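Local coordinates for selenium-binding protein (PDB 2ECE), which is of unknown function but belongs to the selenium-binding protein family, built as a beta propeller, and may bind selenium, at residues A[102-107]-A[212-217]; A[205-210]-A[403-408]; A[269-274]-A[279-284]. One frame throughout, in Å; residues are numbered along the deposited sequence.

Interaction 1: A[102-107]-A[212-217]; sequences GLRSSR and TIEDGL
Arg104 and Glu214 reach past each other in opposite directions where a loop and a helix end of the beta propeller meet. Residues 102-107 form the turn between strands 97-101 and 108-112, while 212-217 begin on the last residues of the short helix 210-213 and run through a type I turn from Ile213 to Gly216. Arg104 is extended from CG to NE (chi3 -173°), which carries its guanidinium beyond the Glu214 carboxylate to the backbone. There NH2, also bonded to Ser403 OG, donates to Glu214 O at 3.0 Å. The bond is bent, with 141° at the hydrogen, and the oxygen comes to the guanidinium edge, tilted somewhat out of its plane. NH1 passes 4.0 Å from Glu214 CB. Guanidinium and carboxylate are turned only 25° apart, but NH1 and Glu214 OE2 stay 4.5 Å apart, with OE2 well out of the guanidinium plane, so any attraction is one of charge alone. Each charge has its mate outside the pair: Arg104 NE forms a salt bridge with Glu72, and Glu214 OE2 one with Arg139. Glu214 O is also bonded to Thr404 OG1. A methionine in place of Arg104 would probably leave Glu72 without its salt-bridge partner and take one of the bonds from Glu214 O. Glu214 OE2 also accepts from two bridging waters, one donating to Leu103 O, the other to Arg104 O, the latter 2.7 Å from each oxygen.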
# COMPACT_ATOMS: atom_id res chain seq x y z
N GLY A 102 -8.12 0.65 -11.26
CA GLY A 102 -9.34 0.43 -10.51
C GLY A 102 -9.26 -0.97 -9.93
O GLY A 102 -9.16 -1.95 -10.69
N LEU A 103 -9.29 -1.09 -8.60
CA LEU A 103 -9.21 -2.41 -7.97
C LEU A 103 -10.45 -3.25 -8.30
O LEU A 103 -10.41 -4.47 -8.24
CB LEU A 103 -9.03 -2.26 -6.46
CG LEU A 103 -8.92 -3.55 -5.62
CD1 LEU A 103 -7.79 -4.44 -6.13
CD2 LEU A 103 -8.68 -3.16 -4.17
N ARG A 104 -11.56 -2.58 -8.63
CA ARG A 104 -12.80 -3.27 -9.00
C ARG A 104 -12.97 -3.34 -10.52
O ARG A 104 -13.28 -4.40 -11.07
CB ARG A 104 -14.02 -2.57 -8.39
CG ARG A 104 -14.47 -3.11 -7.03
CD ARG A 104 -15.76 -2.47 -6.53
NE ARG A 104 -16.08 -2.88 -5.16
CZ ARG A 104 -16.73 -3.99 -4.83
NH1 ARG A 104 -17.16 -4.81 -5.78
NH2 ARG A 104 -16.91 -4.30 -3.55
N SER A 105 -12.74 -2.22 -11.20
CA SER A 105 -12.91 -2.13 -12.65
C SER A 105 -11.82 -2.68 -13.55
O SER A 105 -12.10 -3.08 -14.68
CB SER A 105 -13.14 -0.67 -13.05
OG SER A 105 -11.95 0.07 -12.87
N SER A 106 -10.58 -2.69 -13.08
CA SER A 106 -9.44 -3.15 -13.88
C SER A 106 -9.05 -2.08 -14.90
O SER A 106 -8.22 -2.31 -15.77
CB SER A 106 -9.78 -4.45 -14.61
OG SER A 106 -10.02 -5.51 -13.70
N ARG A 107 -9.66 -0.91 -14.79
CA ARG A 107 -9.35 0.20 -15.69
C ARG A 107 -8.05 0.85 -15.22
O ARG A 107 -7.71 0.78 -14.03
CB ARG A 107 -10.50 1.21 -15.66
CG ARG A 107 -10.26 2.49 -16.46
CD ARG A 107 -11.54 3.35 -16.54
NE ARG A 107 -12.63 2.66 -17.24
CZ ARG A 107 -13.71 2.16 -16.65
NH1 ARG A 107 -13.86 2.25 -15.33
NH2 ARG A 107 -14.65 1.57 -17.38
N THR A 212 -13.69 -13.95 -3.97
CA THR A 212 -13.68 -14.23 -2.54
C THR A 212 -13.84 -12.96 -1.71
O THR A 212 -14.61 -12.92 -0.75
CB THR A 212 -12.36 -14.91 -2.08
OG1 THR A 212 -12.27 -16.23 -2.65
CG2 THR A 212 -12.31 -15.00 -0.56
N ILE A 213 -13.12 -11.90 -2.10
CA ILE A 213 -13.12 -10.65 -1.36
C ILE A 213 -14.13 -9.55 -1.70
O ILE A 213 -14.57 -8.83 -0.81
CB ILE A 213 -11.71 -10.00 -1.39
CG1 ILE A 213 -11.40 -9.45 -2.78
CG2 ILE A 213 -10.65 -11.03 -1.00
CD1 ILE A 213 -11.72 -7.98 -2.94
N GLU A 214 -14.51 -9.42 -2.97
CA GLU A 214 -15.42 -8.34 -3.35
C GLU A 214 -16.72 -8.16 -2.56
O GLU A 214 -17.12 -7.02 -2.30
CB GLU A 214 -15.71 -8.40 -4.85
CG GLU A 214 -14.45 -8.25 -5.69
CD GLU A 214 -14.73 -8.04 -7.17
OE1 GLU A 214 -15.68 -8.67 -7.70
OE2 GLU A 214 -14.00 -7.26 -7.80
N ASP A 215 -17.39 -9.24 -2.16
CA ASP A 215 -18.63 -9.10 -1.40
C ASP A 215 -18.41 -9.04 0.11
O ASP A 215 -19.37 -9.12 0.87
CB ASP A 215 -19.61 -10.23 -1.74
CG ASP A 215 -20.15 -10.14 -3.15
OD1 ASP A 215 -20.31 -9.00 -3.64
OD2 ASP A 215 -20.43 -11.19 -3.77
N GLY A 216 -17.16 -8.90 0.53
CA GLY A 216 -16.86 -8.82 1.95
C GLY A 216 -16.12 -10.02 2.51
O GLY A 216 -15.90 -11.01 1.81
N LEU A 217 -15.73 -9.91 3.77
CA LEU A 217 -15.01 -10.98 4.45
C LEU A 217 -15.99 -11.99 5.02
O LEU A 217 -16.89 -11.62 5.78
CB LEU A 217 -14.17 -10.41 5.59
CG LEU A 217 -12.93 -11.15 6.10
CD1 LEU A 217 -12.82 -10.91 7.60
CD2 LEU A 217 -12.99 -12.64 5.81
O HOH W 1 -11.99 -5.87 -6.36
O HOH W 2 -15.20 -5.86 -9.79

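Interaction 2: A[205-210]-A[403-408]; sequences SEWAVP and STWDNQ
Trp405, on helix 403-409, meets Trp207 of the loop after strand 201-204, two indoles that come in from opposing sides and overlap at their benzene ends. The CB of Trp405 already points at the loop, and CG stands beside the backbone N and anti to the carbonyl carbon (chi1 -70°), from where the indole extends across to Trp207. On the pyrrole side NE1 is hydrogen-bonded to Ile213 O. Farther out, CE2 lies 3.8 Å from Trp207 CZ2. The next atom, CZ2, makes the closest approach, 3.5 Å to Trp207 CZ2. CH2, at the tip, rests 3.6 Å from Trp207 NE1. Trp207 CZ2 thus sits over one face of the Trp405 ring, near its rim; Gln408 OE1 lies over the opposite face. With centroids of the six-membered rings 5.0 Å apart and planes inclined at 52°, the two rings meet obliquely. Both are buried. Met252 of strand 250-258 touches the two of them, Ile213 of helix 210-213 packs on Trp207 and Tyr226 on Trp405, so the pair lies between helix 403-409, helix 210-213 and strand 250-258.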
# COMPACT_ATOMS: atom_id res chain seq x y z
N SER A 205 3.02 -11.48 -2.71
CA SER A 205 2.24 -11.99 -1.58
C SER A 205 0.89 -12.62 -1.95
O SER A 205 0.65 -12.95 -3.11
CB SER A 205 2.02 -10.85 -0.57
OG SER A 205 1.39 -9.74 -1.17
N GLU A 206 0.02 -12.80 -0.96
CA GLU A 206 -1.28 -13.44 -1.21
C GLU A 206 -2.42 -12.96 -0.31
O GLU A 206 -2.31 -12.97 0.92
CB GLU A 206 -1.18 -14.96 -1.02
CG GLU A 206 -0.04 -15.69 -1.72
CD GLU A 206 -0.06 -17.19 -1.40
OE1 GLU A 206 -0.55 -17.54 -0.31
OE2 GLU A 206 0.40 -18.01 -2.22
N TRP A 207 -3.52 -12.57 -0.94
CA TRP A 207 -4.71 -12.15 -0.20
C TRP A 207 -5.75 -13.22 -0.52
O TRP A 207 -5.81 -14.24 0.16
CB TRP A 207 -5.18 -10.77 -0.65
CG TRP A 207 -6.26 -10.18 0.22
CD1 TRP A 207 -6.52 -10.46 1.53
CD2 TRP A 207 -7.18 -9.13 -0.15
NE1 TRP A 207 -7.52 -9.65 2.01
CE2 TRP A 207 -7.95 -8.83 1.00
CE3 TRP A 207 -7.42 -8.42 -1.33
CZ2 TRP A 207 -8.94 -7.84 1.00
CZ3 TRP A 207 -8.40 -7.44 -1.33
CH2 TRP A 207 -9.15 -7.16 -0.17
N ALA A 208 -6.53 -13.00 -1.57
CA ALA A 208 -7.56 -13.94 -2.01
C ALA A 208 -8.01 -13.47 -3.39
O ALA A 208 -7.71 -12.34 -3.76
CB ALA A 208 -8.74 -13.95 -1.04
N VAL A 209 -8.72 -14.32 -4.14
CA VAL A 209 -9.18 -13.92 -5.47
C VAL A 209 -10.38 -12.98 -5.37
O VAL A 209 -11.03 -12.91 -4.32
CB VAL A 209 -9.57 -15.13 -6.34
CG1 VAL A 209 -8.39 -16.09 -6.45
CG2 VAL A 209 -10.80 -15.82 -5.77
N PRO A 210 -10.68 -12.24 -6.45
CA PRO A 210 -11.80 -11.30 -6.48
C PRO A 210 -13.12 -11.90 -6.01
O PRO A 210 -13.81 -11.32 -5.17
CB PRO A 210 -11.85 -10.90 -7.95
CG PRO A 210 -10.40 -10.87 -8.31
CD PRO A 210 -9.90 -12.17 -7.70
N SER A 403 -14.04 -0.99 0.12
CA SER A 403 -15.47 -0.69 0.15
C SER A 403 -16.33 -1.58 1.04
O SER A 403 -16.88 -1.12 2.04
CB SER A 403 -16.03 -0.70 -1.28
OG SER A 403 -15.86 -1.97 -1.88
N THR A 404 -16.46 -2.85 0.68
CA THR A 404 -17.29 -3.77 1.45
C THR A 404 -16.72 -4.20 2.80
O THR A 404 -17.49 -4.53 3.71
CB THR A 404 -17.63 -5.02 0.62
OG1 THR A 404 -16.44 -5.57 0.05
CG2 THR A 404 -18.59 -4.64 -0.50
N TRP A 405 -15.40 -4.19 2.94
CA TRP A 405 -14.81 -4.57 4.22
C TRP A 405 -15.00 -3.42 5.22
O TRP A 405 -15.23 -3.65 6.41
CB TRP A 405 -13.32 -4.91 4.05
CG TRP A 405 -13.10 -6.21 3.31
CD1 TRP A 405 -13.75 -6.63 2.18
CD2 TRP A 405 -12.18 -7.25 3.65
NE1 TRP A 405 -13.30 -7.87 1.80
CE2 TRP A 405 -12.33 -8.27 2.69
CE3 TRP A 405 -11.24 -7.43 4.68
CZ2 TRP A 405 -11.58 -9.46 2.71
CZ3 TRP A 405 -10.48 -8.61 4.70
CH2 TRP A 405 -10.66 -9.61 3.73
N ASP A 406 -14.92 -2.18 4.73
CA ASP A 406 -15.11 -1.02 5.60
C ASP A 406 -16.49 -1.16 6.24
O ASP A 406 -16.66 -1.01 7.45
CB ASP A 406 -15.12 0.30 4.81
CG ASP A 406 -13.78 0.64 4.19
OD1 ASP A 406 -12.76 0.01 4.54
OD2 ASP A 406 -13.75 1.57 3.35
N ASN A 407 -17.47 -1.45 5.39
CA ASN A 407 -18.85 -1.58 5.81
C ASN A 407 -19.12 -2.69 6.83
O ASN A 407 -20.12 -2.65 7.54
CB ASN A 407 -19.74 -1.76 4.58
CG ASN A 407 -19.73 -0.54 3.68
OD1 ASN A 407 -19.24 0.53 4.06
ND2 ASN A 407 -20.27 -0.68 2.47
N GLN A 408 -18.22 -3.66 6.91
CA GLN A 408 -18.40 -4.75 7.87
C GLN A 408 -17.81 -4.41 9.23
O GLN A 408 -18.43 -4.67 10.26
CB GLN A 408 -17.73 -6.03 7.37
CG GLN A 408 -18.37 -6.65 6.16
CD GLN A 408 -17.61 -7.86 5.70
OE1 GLN A 408 -16.49 -7.75 5.18
NE2 GLN A 408 -18.19 -9.04 5.90

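Interaction 3: A[269-274]-A[279-284]; sequences INMVVS and SSSIWL
Strands 269-274 and 280-284 run antiparallel, their axes 157° apart in direction and 4.8 Å at closest approach, as the hairpin at the middle of a propeller blade. Ile269 with Trp283 and Met271 with Ser281 are hydrogen-bonded pairs, and Asn270 faces Ile282 in the non-hydrogen-bonded pair between them. Trp283 N to Ile269 O (2.8 Å) is nearly straight, and Ile269 N to Trp283 O is weak; the Met271-Ser281 pair is bonded in both directions. Beyond Met271 the ladder changes: Val272 takes helical backbone angles (-62°/-48°), and the next backbone bond, Ser274 N to Ser279 O, is weak. In that interval Ser280 OG approaches Val272 O to 2.5 Å, too short to be relied on in detail, and it is also bonded to Val323 N. Ile269, Met271, Ser281 and Trp283 share one face of the sheet. Trp283 NE1 folds back along its own strand to donate to Ser281 OG at 2.9 Å, and Met271 CG approaches the pyrrole ring obliquely, 3.6 Å from Trp283 NE1. Ile269 CG2 meets Trp283 CB at 3.9 Å. On the other face Ile282 CD1 presses on Asn270 CB at 3.5 Å, while Asn270 ND2 is hydrogen-bonded to Val323 O. Strands 250-258 and 291-304 flank the hairpin. The contact therefore holds chiefly through backbone bonds and packing. Its polar side chains serve partly the hairpin and partly Val323 beyond it, and Ser281 OG, by accepting the indole N-H, would limit how Trp283 can turn.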
# COMPACT_ATOMS: atom_id res chain seq x y z
N ILE A 269 6.80 -8.08 5.96
CA ILE A 269 5.47 -8.33 5.45
C ILE A 269 4.54 -8.56 6.64
O ILE A 269 4.95 -9.13 7.66
CB ILE A 269 5.39 -9.57 4.52
CG1 ILE A 269 3.98 -9.68 3.93
CG2 ILE A 269 5.72 -10.84 5.28
CD1 ILE A 269 3.81 -10.76 2.87
N ASN A 270 3.31 -8.09 6.51
CA ASN A 270 2.33 -8.25 7.56
C ASN A 270 1.34 -9.37 7.27
O ASN A 270 0.88 -9.54 6.13
CB ASN A 270 1.57 -6.93 7.77
CG ASN A 270 0.84 -6.45 6.51
OD1 ASN A 270 1.44 -6.33 5.44
ND2 ASN A 270 -0.44 -6.15 6.64
N MET A 271 1.05 -10.16 8.30
CA MET A 271 0.07 -11.23 8.23
C MET A 271 -1.05 -10.62 9.05
O MET A 271 -0.89 -10.39 10.25
CB MET A 271 0.57 -12.51 8.89
CG MET A 271 1.57 -13.29 8.06
SD MET A 271 1.06 -13.53 6.33
CE MET A 271 -0.43 -14.47 6.51
N VAL A 272 -2.18 -10.34 8.41
CA VAL A 272 -3.30 -9.69 9.08
C VAL A 272 -3.97 -10.39 10.26
O VAL A 272 -4.19 -9.78 11.30
CB VAL A 272 -4.41 -9.31 8.06
CG1 VAL A 272 -5.55 -8.59 8.78
CG2 VAL A 272 -3.83 -8.41 6.97
N VAL A 273 -4.30 -11.67 10.11
CA VAL A 273 -4.99 -12.35 11.19
C VAL A 273 -4.65 -13.82 11.38
O VAL A 273 -4.47 -14.57 10.42
CB VAL A 273 -6.52 -12.20 11.00
CG1 VAL A 273 -6.91 -12.72 9.63
CG2 VAL A 273 -7.27 -12.94 12.09
N SER A 274 -4.54 -14.22 12.64
CA SER A 274 -4.24 -15.60 13.00
C SER A 274 -5.55 -16.33 13.25
O SER A 274 -6.43 -15.82 13.93
CB SER A 274 -3.39 -15.66 14.26
OG SER A 274 -3.45 -16.95 14.85
N SER A 279 -4.57 -12.65 16.27
CA SER A 279 -3.45 -11.72 16.35
C SER A 279 -2.91 -11.39 14.97
O SER A 279 -3.21 -12.08 13.99
CB SER A 279 -2.32 -12.30 17.20
OG SER A 279 -1.74 -13.42 16.56
N SER A 280 -2.12 -10.32 14.89
CA SER A 280 -1.47 -9.91 13.65
C SER A 280 0.00 -10.15 13.91
O SER A 280 0.45 -10.15 15.06
CB SER A 280 -1.72 -8.42 13.36
OG SER A 280 -3.04 -8.19 12.89
N SER A 281 0.77 -10.37 12.85
CA SER A 281 2.19 -10.60 13.02
C SER A 281 2.97 -10.02 11.86
O SER A 281 2.47 -9.95 10.73
CB SER A 281 2.49 -12.09 13.17
OG SER A 281 1.92 -12.86 12.12
N ILE A 282 4.18 -9.57 12.15
CA ILE A 282 5.06 -9.01 11.13
C ILE A 282 6.18 -10.03 10.95
O ILE A 282 6.73 -10.54 11.93
CB ILE A 282 5.66 -7.67 11.57
CG1 ILE A 282 4.54 -6.66 11.81
CG2 ILE A 282 6.64 -7.17 10.52
CD1 ILE A 282 3.57 -6.51 10.63
N TRP A 283 6.49 -10.34 9.70
CA TRP A 283 7.52 -11.31 9.41
C TRP A 283 8.67 -10.70 8.63
O TRP A 283 8.47 -9.87 7.75
CB TRP A 283 6.92 -12.47 8.61
CG TRP A 283 5.95 -13.30 9.39
CD1 TRP A 283 4.72 -12.91 9.86
CD2 TRP A 283 6.11 -14.66 9.79
NE1 TRP A 283 4.11 -13.95 10.52
CE2 TRP A 283 4.95 -15.04 10.49
CE3 TRP A 283 7.14 -15.60 9.62
CZ2 TRP A 283 4.77 -16.32 11.03
CZ3 TRP A 283 6.96 -16.89 10.16
CH2 TRP A 283 5.79 -17.23 10.85
N LEU A 284 9.88 -11.13 8.98
CA LEU A 284 11.09 -10.67 8.32
C LEU A 284 11.57 -11.76 7.37
O LEU A 284 11.87 -12.87 7.80
CB LEU A 284 12.19 -10.40 9.36
CG LEU A 284 13.60 -10.05 8.86
CD1 LEU A 284 13.57 -8.70 8.17
CD2 LEU A 284 14.58 -10.01 10.04

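Interactions 1 and 2 are neighbours, their centres about 7 Å apart, and they interleave along the chain in the order 102-107, 205-210, 212-217, 403-408. They are linked directly: Leu217 N probably bonds to Gln408 OE1. Segments that follow or lie in loops of three sheets thus meet around helices 210-213 and 403-409, on one side of the chain's centre. Interaction 3 is nested between 205-210 and 403-408 in sequence and lies within a single blade, its centre about 16 Å from that of interaction 2 and 22 Å from that of interaction 1. Ser205 CB and Ile269 CD1 pack 3.9 Å apart, where interactions 2 and 3 touch.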